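Long-range contacts in botulinum neurotoxin type G (Clostridium botulinum, PDB 3MPP), which attaches to the host cell surface through its receptor-binding domain and delivers its zinc protease light chain into the host cytosol: residues F346-K354 against C363-T371; I252-T263 against Y393-Q401. The protein carries 4 engineered substitutions. All blocks are in the same frame, centred on the assembly; numbering follows the deposited sequence. Where two conformers were deposited one is given.

Contact 1: residues F346-K354 against C363-T371; sequences FYDVLQIKK and CQILCEKDT
Gln351 and Glu368 meet through a water that three groups grip: it donates to Val349 O (2.8 Å) and accepts from Gln351 NE2 and Glu368 N. It thus takes up backbone groups just where the regular pairing stops. The pairing is that of an antiparallel beta hairpin, and its straightest rung is Leu366 N to Gln351 O, 2.8 Å with 178° at the hydrogen and in the carbonyl plane. Gln351 and Leu366 run side by side on one face with Lys353 and Gln364; on the other, Leu350 CD1 rests 3.9 Å from Ile365 CG2. The Gln364 side chain bends at chi2 (78°), bringing OE1 to 3.3 Å from Lys354 CA; Tyr355 N donates to that oxygen. Past the paired residues, the Lys369 chain, extended as far as CE, lies over the Tyr347 ring, with CD 3.5 Å from the ring centroid in a CH-pi contact. Val349 N stands over the centre of the opposite face, while Cys367 SG sits at the ring edge, 3.7 Å from Tyr347 CD2. Within the trefoil-family subdomain the hairpin is bordered by strand 307-312, bonded at Leu350 to Ile308, and by strand 373-382, bonded at Ile365 to Phe377.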
# COMPACT_ATOMS: atom_id res chain seq x y z
N PHE A 346 3.19 17.60 30.77
CA PHE A 346 3.26 16.91 29.49
C PHE A 346 2.15 15.87 29.44
O PHE A 346 1.66 15.43 30.48
CB PHE A 346 4.62 16.23 29.33
CG PHE A 346 5.80 17.14 29.54
CD1 PHE A 346 6.08 18.15 28.63
CD2 PHE A 346 6.63 16.98 30.63
CE1 PHE A 346 7.18 19.00 28.82
CE2 PHE A 346 7.72 17.82 30.83
CZ PHE A 346 7.99 18.82 29.92
N TYR A 347 1.76 15.47 28.23
CA TYR A 347 0.69 14.50 28.06
C TYR A 347 1.00 13.58 26.89
O TYR A 347 1.44 14.04 25.83
CB TYR A 347 -0.61 15.26 27.81
CG TYR A 347 -1.87 14.41 27.88
CD1 TYR A 347 -2.11 13.56 28.95
CD2 TYR A 347 -2.84 14.49 26.88
CE1 TYR A 347 -3.26 12.80 29.03
CE2 TYR A 347 -4.01 13.73 26.96
CZ TYR A 347 -4.21 12.89 28.03
OH TYR A 347 -5.35 12.12 28.13
N ASP A 348 0.76 12.28 27.07
CA ASP A 348 1.18 11.31 26.06
C ASP A 348 0.05 10.55 25.38
O ASP A 348 0.28 9.78 24.46
CB ASP A 348 2.19 10.31 26.64
CG ASP A 348 1.62 9.52 27.83
OD1 ASP A 348 0.52 9.84 28.32
OD2 ASP A 348 2.29 8.58 28.28
N VAL A 349 -1.18 10.80 25.81
CA VAL A 349 -2.33 10.11 25.23
C VAL A 349 -2.77 10.74 23.89
O VAL A 349 -3.23 11.90 23.84
CB VAL A 349 -3.49 10.06 26.22
CG1 VAL A 349 -4.68 9.35 25.59
CG2 VAL A 349 -3.04 9.37 27.53
N LEU A 350 -2.61 9.98 22.82
CA LEU A 350 -2.88 10.45 21.47
C LEU A 350 -4.01 9.64 20.84
O LEU A 350 -4.41 8.60 21.35
CB LEU A 350 -1.64 10.27 20.60
CG LEU A 350 -0.33 10.79 21.18
CD1 LEU A 350 0.85 10.45 20.25
CD2 LEU A 350 -0.45 12.28 21.44
N GLN A 351 -4.49 10.12 19.70
CA GLN A 351 -5.52 9.42 18.93
C GLN A 351 -5.15 9.44 17.46
O GLN A 351 -4.84 10.50 16.90
CB GLN A 351 -6.88 10.08 19.13
CG GLN A 351 -7.33 10.16 20.58
CD GLN A 351 -8.49 11.12 20.76
OE1 GLN A 351 -9.51 11.02 20.08
NE2 GLN A 351 -8.35 12.05 21.70
N ILE A 352 -5.15 8.26 16.83
CA ILE A 352 -4.87 8.16 15.41
C ILE A 352 -6.19 8.23 14.65
O ILE A 352 -7.17 7.58 15.01
CB ILE A 352 -4.10 6.87 15.05
CG1 ILE A 352 -2.83 6.76 15.88
CG2 ILE A 352 -3.70 6.87 13.59
CD1 ILE A 352 -1.84 5.74 15.31
N LYS A 353 -6.20 9.04 13.60
CA LYS A 353 -7.44 9.35 12.91
C LYS A 353 -7.26 9.23 11.40
O LYS A 353 -6.14 9.16 10.89
CB LYS A 353 -7.89 10.77 13.25
CG LYS A 353 -7.94 11.11 14.72
CD LYS A 353 -9.17 10.54 15.42
CE LYS A 353 -10.43 11.21 14.95
NZ LYS A 353 -11.49 11.04 16.00
N LYS A 354 -8.38 9.20 10.68
CA LYS A 354 -8.36 9.32 9.23
C LYS A 354 -9.50 10.25 8.81
O LYS A 354 -10.60 9.80 8.48
CB LYS A 354 -8.52 7.95 8.56
CG LYS A 354 -7.81 7.87 7.24
CD LYS A 354 -8.35 6.74 6.38
CE LYS A 354 -8.08 5.39 6.98
NZ LYS A 354 -8.36 4.32 5.97
N CYS A 363 -2.67 8.93 7.67
CA CYS A 363 -3.46 9.11 8.87
C CYS A 363 -2.98 10.36 9.57
O CYS A 363 -1.93 10.91 9.22
CB CYS A 363 -3.33 7.88 9.79
SG CYS A 363 -1.66 7.66 10.44
N GLN A 364 -3.76 10.84 10.54
CA GLN A 364 -3.42 12.04 11.30
C GLN A 364 -3.29 11.66 12.76
O GLN A 364 -3.87 10.67 13.20
CB GLN A 364 -4.52 13.10 11.15
CG GLN A 364 -4.76 13.59 9.71
CD GLN A 364 -5.57 12.62 8.87
OE1 GLN A 364 -6.56 12.03 9.33
NE2 GLN A 364 -5.17 12.46 7.61
N ILE A 365 -2.54 12.45 13.53
CA ILE A 365 -2.38 12.16 14.96
C ILE A 365 -2.84 13.36 15.76
O ILE A 365 -2.29 14.45 15.63
CB ILE A 365 -0.91 11.81 15.31
CG1 ILE A 365 -0.41 10.69 14.41
CG2 ILE A 365 -0.79 11.43 16.80
CD1 ILE A 365 1.08 10.71 14.13
N LEU A 366 -3.87 13.14 16.59
CA LEU A 366 -4.53 14.17 17.36
C LEU A 366 -4.17 14.04 18.84
O LEU A 366 -3.92 12.94 19.34
CB LEU A 366 -6.05 14.02 17.18
CG LEU A 366 -7.01 14.76 18.12
CD1 LEU A 366 -6.95 16.25 17.92
CD2 LEU A 366 -8.46 14.27 17.96
N CYS A 367 -4.11 15.16 19.55
CA CYS A 367 -4.05 15.14 21.00
C CYS A 367 -5.10 16.08 21.58
O CYS A 367 -5.15 17.26 21.22
CB CYS A 367 -2.67 15.53 21.52
SG CYS A 367 -2.47 15.33 23.32
N GLU A 368 -5.94 15.54 22.46
CA GLU A 368 -7.00 16.30 23.12
C GLU A 368 -7.05 15.92 24.60
O GLU A 368 -6.81 14.77 24.94
CB GLU A 368 -8.36 15.96 22.50
CG GLU A 368 -8.63 16.58 21.14
CD GLU A 368 -10.08 16.37 20.71
OE1 GLU A 368 -10.72 15.41 21.20
OE2 GLU A 368 -10.58 17.15 19.88
N LYS A 369 -7.36 16.87 25.47
CA LYS A 369 -7.50 16.57 26.90
C LYS A 369 -8.34 17.59 27.66
O LYS A 369 -7.80 18.49 28.31
CB LYS A 369 -6.12 16.45 27.56
CG LYS A 369 -6.14 15.97 29.03
CD LYS A 369 -4.78 16.20 29.69
CE LYS A 369 -4.63 15.45 31.01
NZ LYS A 369 -5.61 15.91 32.03
N ASP A 370 -9.66 17.48 27.56
CA ASP A 370 -10.30 16.61 26.59
C ASP A 370 -11.34 17.49 25.92
O ASP A 370 -11.75 17.25 24.78
CB ASP A 370 -10.96 15.40 27.27
CG ASP A 370 -11.18 14.25 26.32
OD1 ASP A 370 -11.04 14.45 25.09
OD2 ASP A 370 -11.49 13.13 26.79
N THR A 371 -11.75 18.53 26.64
CA THR A 371 -12.49 19.64 26.07
C THR A 371 -11.46 20.58 25.45
O THR A 371 -11.80 21.55 24.77
CB THR A 371 -13.30 20.38 27.14
OG1 THR A 371 -14.19 21.32 26.51
CG2 THR A 371 -12.38 21.12 28.10
O HOH W 1 -7.28 12.29 25.37
O HOH W 2 -5.85 12.50 23.00

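Contact 2: residues I252-T263 against Y393-Q401; sequences IKYFSKASMGET and YDNYFCISQ
Tyr396 turns CG away from its own carbonyl carbon (chi1 -71°), and Met260 does likewise (chi1 -63°) before running extended, which sets the thioether against the phenol ring. Met260 SD lies 4.5 Å from the Tyr396 ring centroid, an oblique Met-aromatic contact. Phe255 approaches the rim of the same ring, its CD1 4.2 Å from Tyr396 CE1, while Glu262 OE1 stands over one face of the Phe255 ring, toward its rim. At the turn of the hairpin, Ser259 and Met260 lie opposite Phe255 in a G1 beta bulge.

In the backbone, Gly261 O accepts from Phe397 N at 2.9 Å, with the donor well above the carbonyl plane. The same oxygen takes a CA-H contact from Tyr396, and Phe397 CB touches that oxygen and also packs on Ile252, 3.8 Å from CG2. Thr263 N to Asn395 O, a longer bond at 3.3 Å, flanks the lone bridge of Glu262 with Tyr396 on its other side. Two waters add bridges: one joins Gly261 N to Phe397 O, the other Thr263 OG1 to Asn395 ND2.

In this way the hairpin of strands 250-255 and 260-270 is fastened to strand 394-400, whose last residue, Ser400, begins the inferred ganglioside-binding motif. That strand is bonded to strand 373-382, through Tyr396 and Gly380, and to strand 332-339, through Phe397 and Leu335, while the Phe397 ring also meets those of Phe377 and Trp420.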
# COMPACT_ATOMS: atom_id res chain seq x y z
N ILE A 252 12.27 12.28 10.18
CA ILE A 252 12.40 12.86 11.52
C ILE A 252 13.50 12.17 12.34
O ILE A 252 13.47 10.96 12.55
CB ILE A 252 11.07 12.80 12.32
CG1 ILE A 252 9.87 13.24 11.45
CG2 ILE A 252 11.21 13.67 13.58
CD1 ILE A 252 9.98 14.68 10.94
N LYS A 253 14.43 12.98 12.81
CA LYS A 253 15.64 12.54 13.49
C LYS A 253 15.65 13.13 14.91
O LYS A 253 15.29 14.28 15.11
CB LYS A 253 16.83 13.06 12.69
CG LYS A 253 18.20 12.67 13.17
CD LYS A 253 19.26 13.39 12.34
CE LYS A 253 20.67 12.85 12.59
NZ LYS A 253 21.32 13.49 13.76
N TYR A 254 16.05 12.34 15.90
CA TYR A 254 16.21 12.82 17.26
C TYR A 254 17.32 13.86 17.34
O TYR A 254 18.44 13.64 16.87
CB TYR A 254 16.50 11.65 18.20
CG TYR A 254 16.63 12.03 19.67
CD1 TYR A 254 15.56 12.56 20.37
CD2 TYR A 254 17.83 11.82 20.35
CE1 TYR A 254 15.67 12.90 21.71
CE2 TYR A 254 17.96 12.16 21.69
CZ TYR A 254 16.88 12.69 22.36
OH TYR A 254 17.00 13.01 23.68
N PHE A 255 17.00 15.00 17.93
CA PHE A 255 17.96 16.08 18.11
C PHE A 255 18.28 16.07 19.59
O PHE A 255 17.49 16.57 20.39
CB PHE A 255 17.32 17.40 17.69
CG PHE A 255 18.20 18.61 17.89
CD1 PHE A 255 17.64 19.83 18.24
CD2 PHE A 255 19.57 18.53 17.72
CE1 PHE A 255 18.44 20.95 18.42
CE2 PHE A 255 20.38 19.65 17.90
CZ PHE A 255 19.81 20.86 18.25
N SER A 256 19.42 15.46 19.94
CA SER A 256 19.86 15.24 21.32
C SER A 256 19.86 16.47 22.19
O SER A 256 19.48 16.42 23.36
CB SER A 256 21.27 14.64 21.33
OG SER A 256 21.25 13.29 20.96
N LYS A 257 20.33 17.59 21.65
CA LYS A 257 20.48 18.81 22.44
C LYS A 257 19.14 19.40 22.90
O LYS A 257 19.11 20.24 23.80
CB LYS A 257 21.26 19.87 21.65
CG LYS A 257 22.75 19.89 21.93
CD LYS A 257 23.48 18.78 21.19
CE LYS A 257 24.94 19.15 20.98
NZ LYS A 257 25.68 19.36 22.26
N ALA A 258 18.04 18.95 22.30
CA ALA A 258 16.77 19.63 22.51
C ALA A 258 15.59 18.73 22.94
O ALA A 258 14.50 19.23 23.23
CB ALA A 258 16.39 20.42 21.26
N SER A 259 15.81 17.42 22.95
CA SER A 259 14.73 16.48 23.23
C SER A 259 13.61 16.61 22.19
O SER A 259 12.44 16.59 22.55
CB SER A 259 14.14 16.74 24.63
OG SER A 259 15.09 16.53 25.68
N MET A 260 13.98 16.79 20.92
CA MET A 260 12.99 16.99 19.85
C MET A 260 13.29 16.17 18.61
O MET A 260 14.37 15.58 18.49
CB MET A 260 12.93 18.46 19.44
CG MET A 260 12.48 19.39 20.55
SD MET A 260 12.71 21.12 20.12
CE MET A 260 12.20 21.88 21.66
N GLY A 261 12.33 16.15 17.69
CA GLY A 261 12.55 15.61 16.36
C GLY A 261 12.78 16.74 15.38
O GLY A 261 11.95 17.66 15.29
N GLU A 262 13.90 16.70 14.66
CA GLU A 262 14.17 17.68 13.62
C GLU A 262 14.12 16.94 12.29
O GLU A 262 14.26 15.72 12.26
CB GLU A 262 15.56 18.30 13.82
CG GLU A 262 16.64 17.22 14.03
CD GLU A 262 18.06 17.78 14.20
OE1 GLU A 262 18.22 19.01 14.39
OE2 GLU A 262 19.01 16.97 14.14
N THR A 263 13.91 17.65 11.18
CA THR A 263 13.96 16.98 9.89
C THR A 263 15.41 16.78 9.45
O THR A 263 16.30 17.51 9.88
CB THR A 263 13.18 17.74 8.80
OG1 THR A 263 13.76 19.03 8.59
CG2 THR A 263 11.69 17.91 9.21
N TYR A 393 16.48 29.36 12.04
CA TYR A 393 15.25 28.57 12.19
C TYR A 393 15.35 27.16 11.58
O TYR A 393 16.15 26.92 10.66
CB TYR A 393 14.06 29.31 11.59
CG TYR A 393 13.94 29.17 10.09
CD1 TYR A 393 13.29 28.07 9.54
CD2 TYR A 393 14.47 30.12 9.23
CE1 TYR A 393 13.17 27.93 8.17
CE2 TYR A 393 14.36 29.99 7.86
CZ TYR A 393 13.70 28.89 7.33
OH TYR A 393 13.58 28.74 5.97
N ASP A 394 14.53 26.25 12.09
CA ASP A 394 14.54 24.87 11.61
C ASP A 394 13.14 24.26 11.66
O ASP A 394 12.23 24.82 12.27
CB ASP A 394 15.48 24.00 12.45
CG ASP A 394 16.93 24.39 12.28
OD1 ASP A 394 17.37 25.35 12.95
OD2 ASP A 394 17.64 23.73 11.49
N ASN A 395 12.98 23.13 10.99
CA ASN A 395 11.69 22.46 10.92
C ASN A 395 11.65 21.33 11.95
O ASN A 395 12.56 20.51 11.99
CB ASN A 395 11.43 21.93 9.50
CG ASN A 395 11.26 23.05 8.50
OD1 ASN A 395 10.80 24.14 8.86
ND2 ASN A 395 11.62 22.81 7.24
N TYR A 396 10.61 21.31 12.78
CA TYR A 396 10.53 20.36 13.89
C TYR A 396 9.24 19.56 13.87
O TYR A 396 8.20 20.08 13.46
CB TYR A 396 10.62 21.09 15.23
CG TYR A 396 11.98 21.65 15.53
CD1 TYR A 396 12.94 20.88 16.17
CD2 TYR A 396 12.31 22.95 15.17
CE1 TYR A 396 14.20 21.38 16.45
CE2 TYR A 396 13.57 23.47 15.45
CZ TYR A 396 14.51 22.67 16.08
OH TYR A 396 15.76 23.18 16.36
N PHE A 397 9.34 18.30 14.30
CA PHE A 397 8.20 17.45 14.64
C PHE A 397 7.41 18.21 15.71
O PHE A 397 7.94 18.49 16.79
CB PHE A 397 8.77 16.14 15.22
CG PHE A 397 7.77 15.01 15.39
CD1 PHE A 397 6.67 14.86 14.55
CD2 PHE A 397 8.00 14.03 16.37
CE1 PHE A 397 5.78 13.78 14.71
CE2 PHE A 397 7.13 12.96 16.54
CZ PHE A 397 6.02 12.82 15.70
N CYS A 398 6.16 18.58 15.42
CA CYS A 398 5.42 19.44 16.33
C CYS A 398 3.96 19.04 16.38
O CYS A 398 3.52 18.17 15.64
CB CYS A 398 5.52 20.91 15.87
SG CYS A 398 4.57 21.24 14.36
N ILE A 399 3.21 19.68 17.27
CA ILE A 399 1.76 19.63 17.25
C ILE A 399 1.26 21.05 17.00
O ILE A 399 1.83 22.00 17.56
CB ILE A 399 1.18 19.03 18.57
CG1 ILE A 399 -0.35 18.91 18.50
CG2 ILE A 399 1.61 19.85 19.78
CD1 ILE A 399 -0.96 18.00 19.58
N SER A 400 0.25 21.21 16.14
CA SER A 400 -0.23 22.55 15.80
C SER A 400 -1.74 22.64 15.61
O SER A 400 -2.36 21.75 15.02
CB SER A 400 0.48 23.05 14.53
OG SER A 400 0.05 24.35 14.20
N GLN A 401 -2.34 23.71 16.13
CA GLN A 401 -3.74 24.03 15.87
C GLN A 401 -3.97 24.49 14.43
O GLN A 401 -5.11 24.57 13.99
CB GLN A 401 -4.19 25.16 16.81
CG GLN A 401 -3.85 24.96 18.26
CD GLN A 401 -4.88 24.15 19.02
OE1 GLN A 401 -5.20 24.46 20.17
NE2 GLN A 401 -5.41 23.12 18.38
O HOH W 3 10.00 17.59 18.37
O HOH W 4 12.70 20.32 6.20

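Two ways of joining strands appear side by side in one subdomain. Contact 1 is local and largely buried: neighbouring strands of a hairpin share a regular ladder, with bridging waters beyond the last bonded pair. Contact 2 is partly buried and spans a long stretch of sequence that includes contact 1; it ties a small three-stranded sheet to the large one by few backbone bonds, aromatic and sulfur packing, and bridging waters. Strand 373-382 pairs with both 364-368 and 394-400, linking the two within the large sheet. Their centres are about 18 Å apart, yet they touch directly, Cys367 CB lying 3.6 Å from Ile399 CD1.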